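Local coordinates for protein PlaB phospholipase (Legionella pneumophila, PDB 6ZTI) that probably hydrolyses phospholipids as an alpha/beta-hydrolase virulence factor and binds NAD(H), which drives its tetramerization and controls its activity, at residues B[460-468]-B[480-488]; B[123-131]-B[287-297]. All coordinates share one frame; numbering follows the deposited sequence.

Contact 1: residues B[460-468]-B[480-488]; sequences QRRVDRTVF and SGKPTGKKI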
ATOM      1  N   GLN B 460      14.466  19.893  16.684  1.00 11.26           N
ATOM      2  CA  GLN B 460      13.438  20.513  17.508  1.00 15.18           C
ATOM      3  C   GLN B 460      12.186  20.722  16.665  1.00 11.53           C
ATOM      4  O   GLN B 460      12.252  21.284  15.567  1.00 12.45           O
ATOM      5  CB  GLN B 460      13.907  21.855  18.065  1.00 11.73           C
ATOM      6  CG  GLN B 460      14.908  21.767  19.200  1.00 18.18           C
ATOM      7  CD  GLN B 460      15.299  23.133  19.720  1.00 37.52           C
ATOM      8  OE1 GLN B 460      15.438  24.086  18.950  1.00 40.73           O
ATOM      9  NE2 GLN B 460      15.471  23.241  21.032  1.00 42.91           N
ATOM     10  N   ARG B 461      11.054  20.256  17.169  1.00 10.64           N
ATOM     11  CA  ARG B 461       9.776  20.495  16.513  1.00 10.21           C
ATOM     12  C   ARG B 461       9.306  21.890  16.911  1.00 14.10           C
ATOM     13  O   ARG B 461       9.059  22.165  18.090  1.00 12.07           O
ATOM     14  CB  ARG B 461       8.776  19.416  16.896  1.00 13.14           C
ATOM     15  CG  ARG B 461       7.451  19.506  16.147  1.00 15.74           C
ATOM     16  CD  ARG B 461       6.566  18.337  16.497  1.00 22.59           C
ATOM     17  NE  ARG B 461       5.232  18.445  15.917  1.00 21.14           N
ATOM     18  CZ  ARG B 461       4.922  18.086  14.673  1.00 24.91           C
ATOM     19  NH1 ARG B 461       5.846  17.613  13.850  1.00 26.64           N
ATOM     20  NH2 ARG B 461       3.677  18.207  14.246  1.00 17.07           N
ATOM     21  N   ARG B 462       9.244  22.791  15.942  1.00 12.63           N
ATOM     22  CA  ARG B 462       8.831  24.163  16.190  1.00 10.64           C
ATOM     23  C   ARG B 462       7.341  24.275  15.905  1.00 12.50           C
ATOM     24  O   ARG B 462       6.879  23.836  14.852  1.00 16.01           O
ATOM     25  CB  ARG B 462       9.624  25.119  15.304  1.00 13.96           C
ATOM     26  CG  ARG B 462      11.144  24.967  15.444  1.00 13.38           C
ATOM     27  CD  ARG B 462      11.879  25.868  14.475  1.00 24.68           C
ATOM     28  NE  ARG B 462      11.613  27.284  14.722  1.00 36.77           N
ATOM     29  CZ  ARG B 462      12.337  28.057  15.527  1.00 42.00           C
ATOM     30  NH1 ARG B 462      13.382  27.562  16.181  1.00 31.18           N
ATOM     31  NH2 ARG B 462      12.012  29.332  15.679  1.00 41.29           N
ATOM     32  N   VAL B 463       6.597  24.863  16.836  1.00 14.98           N
ATOM     33  CA  VAL B 463       5.151  25.028  16.701  1.00 12.13           C
ATOM     34  C   VAL B 463       4.845  26.514  16.823  1.00 14.20           C
ATOM     35  O   VAL B 463       5.163  27.142  17.842  1.00 15.95           O
ATOM     36  CB  VAL B 463       4.378  24.218  17.751  1.00 16.79           C
ATOM     37  CG1 VAL B 463       2.870  24.386  17.567  1.00 16.06           C
ATOM     38  CG2 VAL B 463       4.765  22.749  17.675  1.00 18.10           C
ATOM     39  N   ASP B 464       4.249  27.075  15.777  1.00 12.15           N
ATOM     40  CA  ASP B 464       3.906  28.486  15.775  1.00 16.37           C
ATOM     41  C   ASP B 464       2.780  28.780  16.762  1.00 14.46           C
ATOM     42  O   ASP B 464       1.857  27.981  16.956  1.00 15.32           O
ATOM     43  CB  ASP B 464       3.496  28.919  14.374  1.00 21.74           C
ATOM     44  CG  ASP B 464       3.508  30.418  14.207  1.00 21.09           C
ATOM     45  OD1 ASP B 464       2.566  31.090  14.692  1.00 19.07           O
ATOM     46  OD2 ASP B 464       4.473  30.921  13.597  1.00 19.21           O
ATOM     47  N   ARG B 465       2.852  29.961  17.376  1.00 13.29           N
ATOM     48  CA  ARG B 465       1.871  30.312  18.394  1.00 15.48           C
ATOM     49  C   ARG B 465       0.452  30.371  17.844  1.00 17.18           C
ATOM     50  O   ARG B 465      -0.499  30.305  18.624  1.00 14.37           O
ATOM     51  CB  ARG B 465       2.239  31.644  19.051  1.00 18.71           C
ATOM     52  CG  ARG B 465       3.518  31.538  19.848  1.00 21.68           C
ATOM     53  CD  ARG B 465       3.809  32.741  20.706  1.00 29.79           C
ATOM     54  NE  ARG B 465       5.131  32.613  21.321  1.00 36.16           N
ATOM     55  CZ  ARG B 465       5.488  33.189  22.462  1.00 33.74           C
ATOM     56  NH1 ARG B 465       4.621  33.935  23.139  1.00 28.32           N
ATOM     57  NH2 ARG B 465       6.716  33.010  22.930  1.00 48.95           N
ATOM     58  N   THR B 466       0.280  30.458  16.524  1.00 14.25           N
ATOM     59  CA  THR B 466      -1.069  30.515  15.973  1.00 16.00           C
ATOM     60  C   THR B 466      -1.848  29.231  16.217  1.00 14.95           C
ATOM     61  O   THR B 466      -3.084  29.269  16.247  1.00 14.39           O
ATOM     62  CB  THR B 466      -1.008  30.821  14.479  1.00 21.47           C
ATOM     63  OG1 THR B 466      -0.529  32.155  14.293  1.00 16.02           O
ATOM     64  CG2 THR B 466      -2.384  30.693  13.841  1.00 23.02           C
ATOM     65  N   VAL B 467      -1.163  28.100  16.412  1.00 17.02           N
ATOM     66  CA  VAL B 467      -1.869  26.838  16.620  1.00 16.13           C
ATOM     67  C   VAL B 467      -2.910  26.960  17.726  1.00 12.86           C
ATOM     68  O   VAL B 467      -3.938  26.272  17.694  1.00 13.64           O
ATOM     69  CB  VAL B 467      -0.849  25.713  16.895  1.00 12.14           C
ATOM     70  CG1 VAL B 467      -1.537  24.441  17.356  1.00 11.82           C
ATOM     71  CG2 VAL B 467      -0.026  25.443  15.629  1.00 13.25           C
ATOM     72  N   PHE B 468      -2.682  27.832  18.707  1.00 13.01           N
ATOM     73  CA  PHE B 468      -3.675  28.072  19.751  1.00 13.16           C
ATOM     74  C   PHE B 468      -3.493  29.478  20.302  1.00 13.62           C
ATOM     75  O   PHE B 468      -2.411  29.824  20.788  1.00 14.14           O
ATOM     76  CB  PHE B 468      -3.563  27.037  20.882  1.00 12.69           C
ATOM     77  CG  PHE B 468      -4.850  26.802  21.623  1.00 12.81           C
ATOM     78  CD1 PHE B 468      -5.588  27.863  22.127  1.00 14.55           C
ATOM     79  CD2 PHE B 468      -5.317  25.514  21.823  1.00 12.52           C
ATOM     80  CE1 PHE B 468      -6.780  27.646  22.819  1.00 16.39           C
ATOM     81  CE2 PHE B 468      -6.507  25.278  22.503  1.00 12.90           C
ATOM     82  CZ  PHE B 468      -7.245  26.350  23.006  1.00 18.52           C
ATOM     83  N   SER B 480      -8.017  32.711  11.822  1.00 22.96           N
ATOM     84  CA  SER B 480      -6.918  32.825  10.875  1.00 27.44           C
ATOM     85  C   SER B 480      -5.833  31.808  11.188  1.00 24.50           C
ATOM     86  O   SER B 480      -5.517  31.562  12.357  1.00 19.89           O
ATOM     87  CB  SER B 480      -6.316  34.230  10.907  1.00 25.70           C
ATOM     88  OG  SER B 480      -5.100  34.269  10.182  1.00 31.11           O
ATOM     89  N   GLY B 481      -5.252  31.239  10.131  1.00 24.46           N
ATOM     90  CA  GLY B 481      -4.098  30.365  10.220  1.00 19.66           C
ATOM     91  C   GLY B 481      -2.787  31.037   9.874  1.00 26.23           C
ATOM     92  O   GLY B 481      -1.766  30.347   9.759  1.00 30.35           O
ATOM     93  N   LYS B 482      -2.780  32.355   9.703  1.00 33.36           N
ATOM     94  CA  LYS B 482      -1.560  33.087   9.381  1.00 31.27           C
ATOM     95  C   LYS B 482      -0.556  32.963  10.524  1.00 24.33           C
ATOM     96  O   LYS B 482      -0.888  33.319  11.663  1.00 23.57           O
ATOM     97  CB  LYS B 482      -1.883  34.559   9.128  1.00 33.50           C
ATOM     98  CG  LYS B 482      -2.098  34.945   7.664  1.00 48.90           C
ATOM     99  CD  LYS B 482      -3.007  33.978   6.910  1.00 66.19           C
ATOM    100  CE  LYS B 482      -2.212  33.147   5.903  1.00 69.52           C
ATOM    101  NZ  LYS B 482      -3.074  32.207   5.123  1.00 70.05           N
ATOM    102  N   PRO B 483       0.664  32.486  10.275  1.00 22.84           N
ATOM    103  CA  PRO B 483       1.636  32.350  11.366  1.00 27.42           C
ATOM    104  C   PRO B 483       1.958  33.680  12.025  1.00 29.14           C
ATOM    105  O   PRO B 483       1.971  34.727  11.380  1.00 26.51           O
ATOM    106  CB  PRO B 483       2.878  31.785  10.671  1.00 27.22           C
ATOM    107  CG  PRO B 483       2.403  31.260   9.365  1.00 37.21           C
ATOM    108  CD  PRO B 483       1.235  32.084   8.979  1.00 28.71           C
ATOM    109  N   THR B 484       2.250  33.617  13.330  1.00 25.80           N
ATOM    110  CA  THR B 484       2.792  34.773  14.033  1.00 26.42           C
ATOM    111  C   THR B 484       4.273  34.971  13.748  1.00 31.42           C
ATOM    112  O   THR B 484       4.763  36.098  13.842  1.00 28.51           O
ATOM    113  CB  THR B 484       2.614  34.629  15.542  1.00 22.68           C
ATOM    114  OG1 THR B 484       3.521  33.629  16.029  1.00 32.59           O
ATOM    115  CG2 THR B 484       1.194  34.225  15.881  1.00 20.93           C
ATOM    116  N   GLY B 485       4.990  33.903  13.398  1.00 23.13           N
ATOM    117  CA  GLY B 485       6.428  33.961  13.260  1.00 37.10           C
ATOM    118  C   GLY B 485       7.191  33.713  14.542  1.00 30.79           C
ATOM    119  O   GLY B 485       8.429  33.710  14.516  1.00 28.57           O
ATOM    120  N   LYS B 486       6.492  33.525  15.659  1.00 24.11           N
ATOM    121  CA  LYS B 486       7.089  33.171  16.940  1.00 29.41           C
ATOM    122  C   LYS B 486       6.628  31.778  17.349  1.00 19.20           C
ATOM    123  O   LYS B 486       5.453  31.430  17.187  1.00 21.91           O
ATOM    124  CB  LYS B 486       6.705  34.185  18.025  1.00 31.93           C
ATOM    125  CG  LYS B 486       7.427  35.519  17.924  1.00 41.75           C
ATOM    126  CD  LYS B 486       6.594  36.565  17.211  1.00 52.53           C
ATOM    127  CE  LYS B 486       7.303  37.916  17.187  1.00 63.21           C
ATOM    128  NZ  LYS B 486       8.605  37.873  16.449  1.00 56.84           N
ATOM    129  N   LYS B 487       7.547  30.992  17.891  1.00 23.71           N
ATOM    130  CA  LYS B 487       7.254  29.617  18.266  1.00 23.56           C
ATOM    131  C   LYS B 487       6.846  29.543  19.734  1.00 23.78           C
ATOM    132  O   LYS B 487       7.114  30.448  20.524  1.00 27.16           O
ATOM    133  CB  LYS B 487       8.468  28.720  18.017  1.00 25.02           C
ATOM    134  CG  LYS B 487       9.607  28.953  19.007  1.00 31.82           C
ATOM    135  CD  LYS B 487      10.804  28.061  18.720  1.00 32.57           C
ATOM    136  CE  LYS B 487      11.710  27.955  19.936  1.00 38.10           C
ATOM    137  NZ  LYS B 487      11.957  29.293  20.562  1.00 63.28           N
ATOM    138  N   ILE B 488       6.187  28.439  20.092  1.00 19.02           N
ATOM    139  CA  ILE B 488       5.836  28.197  21.485  1.00 21.39           C
ATOM    140  C   ILE B 488       7.042  27.625  22.220  1.00 25.96           C
ATOM    141  O   ILE B 488       7.988  27.115  21.616  1.00 20.90           O
ATOM    142  CB  ILE B 488       4.625  27.254  21.605  1.00 20.92           C
ATOM    143  CG1 ILE B 488       5.008  25.826  21.182  1.00 17.25           C
ATOM    144  CG2 ILE B 488       3.467  27.764  20.773  1.00 24.51           C
ATOM    145  CD1 ILE B 488       3.834  24.856  21.143  1.00 16.69           C
TER
HETATM  146  O   HOH W   1       8.047  25.164  19.304  1.00 15.39           O

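Contact 2: residues B[123-131]-B[287-297]; sequences LSHLIMLAP and TAIWILRCLQV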
ATOM      1  N   LEU B 123      28.950 -18.379  28.680  1.00 19.23           N
ATOM      2  CA  LEU B 123      29.762 -18.293  27.479  1.00 23.93           C
ATOM      3  C   LEU B 123      31.103 -17.674  27.845  1.00 16.36           C
ATOM      4  O   LEU B 123      31.154 -16.669  28.556  1.00 27.56           O
ATOM      5  CB  LEU B 123      29.022 -17.468  26.418  1.00 21.93           C
ATOM      6  CG  LEU B 123      29.693 -17.141  25.089  1.00 22.54           C
ATOM      7  CD1 LEU B 123      28.652 -17.049  23.974  1.00 32.74           C
ATOM      8  CD2 LEU B 123      30.462 -15.820  25.188  1.00 34.30           C
ATOM      9  N   SER B 124      32.190 -18.307  27.393  1.00 19.95           N
ATOM     10  CA  SER B 124      33.543 -17.824  27.635  1.00 19.90           C
ATOM     11  C   SER B 124      34.173 -17.172  26.414  1.00 21.00           C
ATOM     12  O   SER B 124      35.013 -16.283  26.573  1.00 14.27           O
ATOM     13  CB  SER B 124      34.448 -18.974  28.084  1.00 23.06           C
ATOM     14  OG  SER B 124      34.686 -19.875  27.011  1.00 20.92           O
ATOM     15  N   HIS B 125      33.802 -17.612  25.205  1.00 17.10           N
ATOM     16  CA  HIS B 125      34.334 -17.082  23.960  1.00 16.83           C
ATOM     17  C   HIS B 125      33.199 -16.940  22.958  1.00 12.72           C
ATOM     18  O   HIS B 125      32.346 -17.826  22.840  1.00 15.35           O
ATOM     19  CB  HIS B 125      35.419 -17.992  23.348  1.00 12.50           C
ATOM     20  CG  HIS B 125      36.633 -18.178  24.212  1.00 12.83           C
ATOM     21  ND1 HIS B 125      36.608 -18.881  25.396  1.00 14.82           N
ATOM     22  CD2 HIS B 125      37.914 -17.774  24.044  1.00 13.27           C
ATOM     23  CE1 HIS B 125      37.817 -18.892  25.928  1.00 20.56           C
ATOM     24  NE2 HIS B 125      38.629 -18.230  25.125  1.00 14.91           N
ATOM     25  N   LEU B 126      33.197 -15.823  22.246  1.00 13.92           N
ATOM     26  CA  LEU B 126      32.265 -15.577  21.148  1.00 16.16           C
ATOM     27  C   LEU B 126      33.103 -15.267  19.919  1.00 12.89           C
ATOM     28  O   LEU B 126      33.756 -14.221  19.852  1.00  8.86           O
ATOM     29  CB  LEU B 126      31.298 -14.442  21.470  1.00 10.21           C
ATOM     30  CG  LEU B 126      30.366 -14.030  20.324  1.00 13.68           C
ATOM     31  CD1 LEU B 126      29.625 -15.242  19.768  1.00 14.34           C
ATOM     32  CD2 LEU B 126      29.380 -12.969  20.778  1.00 16.27           C
ATOM     33  N   ILE B 127      33.105 -16.196  18.967  1.00 10.53           N
ATOM     34  CA  ILE B 127      33.871 -16.085  17.736  1.00  7.97           C
ATOM     35  C   ILE B 127      32.858 -15.968  16.607  1.00 10.78           C
ATOM     36  O   ILE B 127      32.233 -16.958  16.220  1.00 10.96           O
ATOM     37  CB  ILE B 127      34.808 -17.282  17.535  1.00 12.60           C
ATOM     38  CG1 ILE B 127      35.718 -17.443  18.755  1.00 13.53           C
ATOM     39  CG2 ILE B 127      35.627 -17.098  16.252  1.00 12.35           C
ATOM     40  CD1 ILE B 127      36.545 -18.723  18.755  1.00 15.40           C
ATOM     41  N   MET B 128      32.689 -14.756  16.088  1.00  8.16           N
ATOM     42  CA  MET B 128      31.714 -14.455  15.047  1.00 10.38           C
ATOM     43  C   MET B 128      32.408 -14.427  13.696  1.00  7.83           C
ATOM     44  O   MET B 128      33.343 -13.647  13.501  1.00 10.34           O
ATOM     45  CB  MET B 128      31.047 -13.106  15.316  1.00  8.60           C
ATOM     46  CG  MET B 128      30.057 -13.126  16.472  1.00  8.73           C
ATOM     47  SD  MET B 128      29.563 -11.455  16.908  1.00 10.30           S
ATOM     48  CE  MET B 128      30.991 -10.948  17.861  1.00  7.56           C
ATOM     49  N   LEU B 129      31.945 -15.268  12.768  1.00  8.61           N
ATOM     50  CA  LEU B 129      32.462 -15.326  11.408  1.00  6.50           C
ATOM     51  C   LEU B 129      31.496 -14.605  10.473  1.00  7.71           C
ATOM     52  O   LEU B 129      30.317 -14.975  10.376  1.00  7.92           O
ATOM     53  CB  LEU B 129      32.659 -16.774  10.955  1.00  7.77           C
ATOM     54  CG  LEU B 129      33.413 -17.714  11.902  1.00  9.18           C
ATOM     55  CD1 LEU B 129      33.463 -19.161  11.385  1.00 17.36           C
ATOM     56  CD2 LEU B 129      34.831 -17.210  12.141  1.00 19.59           C
ATOM     57  N   ALA B 130      32.000 -13.575   9.788  1.00  8.32           N
ATOM     58  CA  ALA B 130      31.221 -12.731   8.882  1.00  7.62           C
ATOM     59  C   ALA B 130      29.833 -12.436   9.442  1.00  7.78           C
ATOM     60  O   ALA B 130      28.833 -12.627   8.738  1.00  6.74           O
ATOM     61  CB  ALA B 130      31.098 -13.388   7.510  1.00  5.66           C
ATOM     62  N   PRO B 131      29.737 -11.955  10.682  1.00 11.63           N
ATOM     63  CA  PRO B 131      28.421 -11.668  11.271  1.00  9.28           C
ATOM     64  C   PRO B 131      27.782 -10.437  10.666  1.00  5.30           C
ATOM     65  O   PRO B 131      28.457  -9.438  10.408  1.00  9.39           O
ATOM     66  CB  PRO B 131      28.750 -11.421  12.743  1.00  8.74           C
ATOM     67  CG  PRO B 131      30.097 -10.776  12.662  1.00  9.67           C
ATOM     68  CD  PRO B 131      30.827 -11.510  11.567  1.00  9.36           C
ATOM     69  N   THR B 287      40.770 -19.268   8.485  1.00 16.50           N
ATOM     70  CA  THR B 287      39.715 -19.322   9.493  1.00 10.91           C
ATOM     71  C   THR B 287      40.077 -20.296  10.608  1.00 14.01           C
ATOM     72  O   THR B 287      39.991 -19.965  11.794  1.00 13.12           O
ATOM     73  CB  THR B 287      38.386 -19.735   8.856  1.00 14.96           C
ATOM     74  OG1 THR B 287      38.096 -18.896   7.737  1.00 13.71           O
ATOM     75  CG2 THR B 287      37.254 -19.627   9.869  1.00 15.07           C
ATOM     76  N   ALA B 288      40.471 -21.515  10.238  1.00 14.49           N
ATOM     77  CA  ALA B 288      40.784 -22.530  11.237  1.00 13.80           C
ATOM     78  C   ALA B 288      41.957 -22.099  12.108  1.00 13.87           C
ATOM     79  O   ALA B 288      41.924 -22.258  13.337  1.00 16.15           O
ATOM     80  CB  ALA B 288      41.091 -23.856  10.543  1.00 15.94           C
ATOM     81  N   ILE B 289      42.998 -21.543  11.485  1.00 11.97           N
ATOM     82  CA  ILE B 289      44.191 -21.142  12.221  1.00 11.91           C
ATOM     83  C   ILE B 289      43.863 -20.054  13.229  1.00 16.57           C
ATOM     84  O   ILE B 289      44.350 -20.077  14.364  1.00 17.57           O
ATOM     85  CB  ILE B 289      45.293 -20.692  11.242  1.00 16.80           C
ATOM     86  CG1 ILE B 289      45.886 -21.906  10.496  1.00 16.36           C
ATOM     87  CG2 ILE B 289      46.394 -19.925  11.989  1.00 27.24           C
ATOM     88  CD1 ILE B 289      46.558 -21.546   9.187  1.00 28.97           C
ATOM     89  N   TRP B 290      43.043 -19.079  12.838  1.00 17.72           N
ATOM     90  CA  TRP B 290      42.783 -17.976  13.754  1.00 11.07           C
ATOM     91  C   TRP B 290      41.693 -18.309  14.762  1.00 15.35           C
ATOM     92  O   TRP B 290      41.699 -17.746  15.862  1.00 14.53           O
ATOM     93  CB  TRP B 290      42.447 -16.709  12.965  1.00 13.91           C
ATOM     94  CG  TRP B 290      43.690 -16.134  12.385  1.00 16.09           C
ATOM     95  CD1 TRP B 290      44.097 -16.197  11.088  1.00 22.03           C
ATOM     96  CD2 TRP B 290      44.732 -15.464  13.100  1.00 14.68           C
ATOM     97  NE1 TRP B 290      45.317 -15.582  10.944  1.00 26.67           N
ATOM     98  CE2 TRP B 290      45.731 -15.129  12.167  1.00 22.61           C
ATOM     99  CE3 TRP B 290      44.909 -15.106  14.438  1.00 19.97           C
ATOM    100  CZ2 TRP B 290      46.887 -14.443  12.528  1.00 34.44           C
ATOM    101  CZ3 TRP B 290      46.061 -14.439  14.798  1.00 24.37           C
ATOM    102  CH2 TRP B 290      47.036 -14.108  13.844  1.00 36.61           C
ATOM    103  N   ILE B 291      40.775 -19.226  14.430  1.00 14.41           N
ATOM    104  CA  ILE B 291      39.833 -19.711  15.438  1.00 16.19           C
ATOM    105  C   ILE B 291      40.579 -20.384  16.580  1.00 16.07           C
ATOM    106  O   ILE B 291      40.244 -20.194  17.755  1.00 14.94           O
ATOM    107  CB  ILE B 291      38.798 -20.666  14.811  1.00 16.06           C
ATOM    108  CG1 ILE B 291      37.724 -19.861  14.097  1.00 17.58           C
ATOM    109  CG2 ILE B 291      38.163 -21.554  15.883  1.00 21.73           C
ATOM    110  CD1 ILE B 291      36.725 -20.673  13.323  1.00 22.84           C
ATOM    111  N   LEU B 292      41.591 -21.192  16.253  1.00 14.28           N
ATOM    112  CA  LEU B 292      42.341 -21.908  17.286  1.00 19.73           C
ATOM    113  C   LEU B 292      43.051 -20.935  18.218  1.00 16.53           C
ATOM    114  O   LEU B 292      43.080 -21.137  19.440  1.00 20.41           O
ATOM    115  CB  LEU B 292      43.346 -22.862  16.633  1.00 21.29           C
ATOM    116  CG  LEU B 292      44.113 -23.836  17.526  1.00 38.44           C
ATOM    117  CD1 LEU B 292      43.164 -24.695  18.349  1.00 34.95           C
ATOM    118  CD2 LEU B 292      45.011 -24.719  16.672  1.00 32.11           C
ATOM    119  N   ARG B 293      43.609 -19.862  17.659  1.00 20.17           N
ATOM    120  CA  ARG B 293      44.224 -18.825  18.480  1.00 20.87           C
ATOM    121  C   ARG B 293      43.195 -18.179  19.401  1.00 19.93           C
ATOM    122  O   ARG B 293      43.448 -17.985  20.597  1.00 19.08           O
ATOM    123  CB  ARG B 293      44.867 -17.769  17.578  1.00 23.28           C
ATOM    124  CG  ARG B 293      46.169 -18.181  16.924  1.00 24.98           C
ATOM    125  CD  ARG B 293      47.293 -18.362  17.946  1.00 46.50           C
ATOM    126  NE  ARG B 293      47.450 -17.208  18.834  1.00 45.49           N
ATOM    127  CZ  ARG B 293      48.176 -16.127  18.554  1.00 41.77           C
ATOM    128  NH1 ARG B 293      48.822 -16.025  17.396  1.00 36.74           N
ATOM    129  NH2 ARG B 293      48.253 -15.138  19.437  1.00 46.94           N
ATOM    130  N   CYS B 294      42.025 -17.831  18.853  1.00 18.29           N
ATOM    131  CA  CYS B 294      40.986 -17.169  19.643  1.00 16.67           C
ATOM    132  C   CYS B 294      40.538 -18.056  20.797  1.00 17.57           C
ATOM    133  O   CYS B 294      40.423 -17.598  21.941  1.00 15.99           O
ATOM    134  CB  CYS B 294      39.796 -16.800  18.746  1.00 19.46           C
ATOM    135  SG  CYS B 294      40.134 -15.498  17.485  1.00 20.14           S
ATOM    136  N   LEU B 295      40.302 -19.341  20.516  1.00 15.29           N
ATOM    137  CA  LEU B 295      39.895 -20.282  21.554  1.00 12.56           C
ATOM    138  C   LEU B 295      40.948 -20.446  22.639  1.00 22.92           C
ATOM    139  O   LEU B 295      40.617 -20.872  23.752  1.00 17.26           O
ATOM    140  CB  LEU B 295      39.596 -21.651  20.942  1.00 20.86           C
ATOM    141  CG  LEU B 295      38.322 -21.759  20.104  1.00 23.72           C
ATOM    142  CD1 LEU B 295      38.245 -23.125  19.443  1.00 17.61           C
ATOM    143  CD2 LEU B 295      37.089 -21.517  20.968  1.00 21.92           C
ATOM    144  N   GLN B 296      42.205 -20.143  22.340  1.00 21.19           N
ATOM    145  CA  GLN B 296      43.275 -20.291  23.312  1.00 21.14           C
ATOM    146  C   GLN B 296      43.441 -19.057  24.198  1.00 18.54           C
ATOM    147  O   GLN B 296      44.157 -19.127  25.205  1.00 22.71           O
ATOM    148  CB  GLN B 296      44.581 -20.630  22.578  1.00 23.22           C
ATOM    149  CG  GLN B 296      44.577 -22.063  22.011  1.00 26.09           C
ATOM    150  CD  GLN B 296      45.685 -22.348  21.005  1.00 30.01           C
ATOM    151  OE1 GLN B 296      46.246 -21.441  20.386  1.00 28.65           O
ATOM    152  NE2 GLN B 296      45.992 -23.625  20.829  1.00 26.96           N
ATOM    153  N   VAL B 297      42.771 -17.947  23.878  1.00 13.86           N
ATOM    154  CA  VAL B 297      42.832 -16.783  24.748  1.00 16.53           C
ATOM    155  C   VAL B 297      42.266 -17.126  26.118  1.00 20.14           C
ATOM    156  O   VAL B 297      41.175 -17.698  26.240  1.00 14.44           O
ATOM    157  CB  VAL B 297      42.089 -15.604  24.112  1.00 18.48           C
ATOM    158  CG1 VAL B 297      41.908 -14.496  25.132  1.00 15.11           C
ATOM    159  CG2 VAL B 297      42.861 -15.103  22.915  1.00 19.07           C
TER

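Contact 1: residues B[460-468]-B[480-488]
The carboxylate of Asp464 reaches into the turn at Thr484 and Gly485, held there by both oxygens. OD1 accepts from Thr484 N (2.9 Å), met on the syn side, and from Thr484 OG1, which comes from above the carboxylate plane. OD2 offers its syn lone pair to Gly485 N (3.0 Å) and also binds Ser424 OG. With CG beside the carbonyl carbon (chi1 -164°), the acid lies along the chain that follows, and Thr466 N takes the anti lone pair of OD1, an Asx turn. Thr484 OG1 is held in turn by Lys486 N, an ST turn. Thr466 OG1 donates to Lys482 O at 2.9 Å. Nearer the C-terminus, Ile488 N donates to Val463 O (2.8 Å) and Arg465 N to Lys486 O (3.0 Å), flanking Asp464 and Lys487, a non-hydrogen-bonded antiparallel pair and a single beta bridge. CD1 of Ile488 presses on CB of Val463, and CD of Lys487 lies over one face of the Arg462 guanidinium, offset toward its rim. Arg465 NE bonds to Lys487 O from above the carbonyl plane, while NH1 salt-bridges Asp82 of the second subunit. The C-terminal tail thus folds back on the end of strand 452-463, where backbone bonds join Arg462 to Tyr430 of strand 429-439 and Asp464 to Leu428; beyond the 3-10 turn 465-467, Phe468 opens strand 468-471 and pairs antiparallel with the second subunit.

Contact 2: residues B[123-131]-B[287-297]
His125 makes the polar link of this contact, its imidazole reaching the backbone at Val297, which follows helix 286-296. NE2 donates to Val297 O at 2.8 Å (N-H...O angle 157°), and the bond lies in both the ring plane and the carbonyl plane. At the other ring nitrogen, ND1 shares a 2.7 Å hydrogen bond with OG of Ser124, which also meets Phe94 O weakly. With a partner at each nitrogen, both in the ring plane, rotation of the imidazole is fixed. CD2 of the ring comes to 3.3 Å from Cys294 O.

Two residues on, Ile127 points to the same side of the strand and enters the apolar part of the interface. With CG1 anti to the carbonyl carbon (chi1 -55°) and the chain extended beyond it, CD1 touches Leu295 and Cys294: it lies 3.6 Å from Leu295 CD2 and 3.8 Å from Cys294 CB. The other branch, CG2, meets CG1 of Ile291 at 4.1 Å. Strand 123-129 is an inner strand of the six-stranded parallel sheet of the alpha/beta-hydrolase fold, between 93-99 and 191-197, and the helix packs on one face of that sheet, running nearly antiparallel to the strand at 157°, with the axes 9.1 Å apart. Leu295 also touches Ala95 of the first neighbouring strand, and Cys294 touches Phe193 of the second.

Leu129 ends the row of inward side chains. Its two methyls pack on Thr287 and Ile291: both CD1 and CD2 lie 4.1 Å from Thr287 CG2 and from Ile291 CD1, the leucine and isoleucine side chains crossing at about a right angle. Thr287 presents its methyl to the leucine, while its hydroxyl is hydrogen-bonded to Ile273 O.

In the fold
Contact 2 belongs to the buried core of the hydrolase domain, whereas the centre of contact 1 lies about 40 Å from the centre of the chain, with several of its residues exposed. The two contact centres are about 58 Å apart on opposite sides of the chain's centre, and no strand or helix is common to both. Their chemistry follows this placement. Contact 2 joins a helix to a parallel sheet mainly through branched apolar side chains, with one histidine bond to a backbone carbonyl. Contact 1 ties a tail without regular structure to a strand end by backbone and carboxylate hydrogen bonds, and also meets the second subunit, while contact 2 touches no other chain.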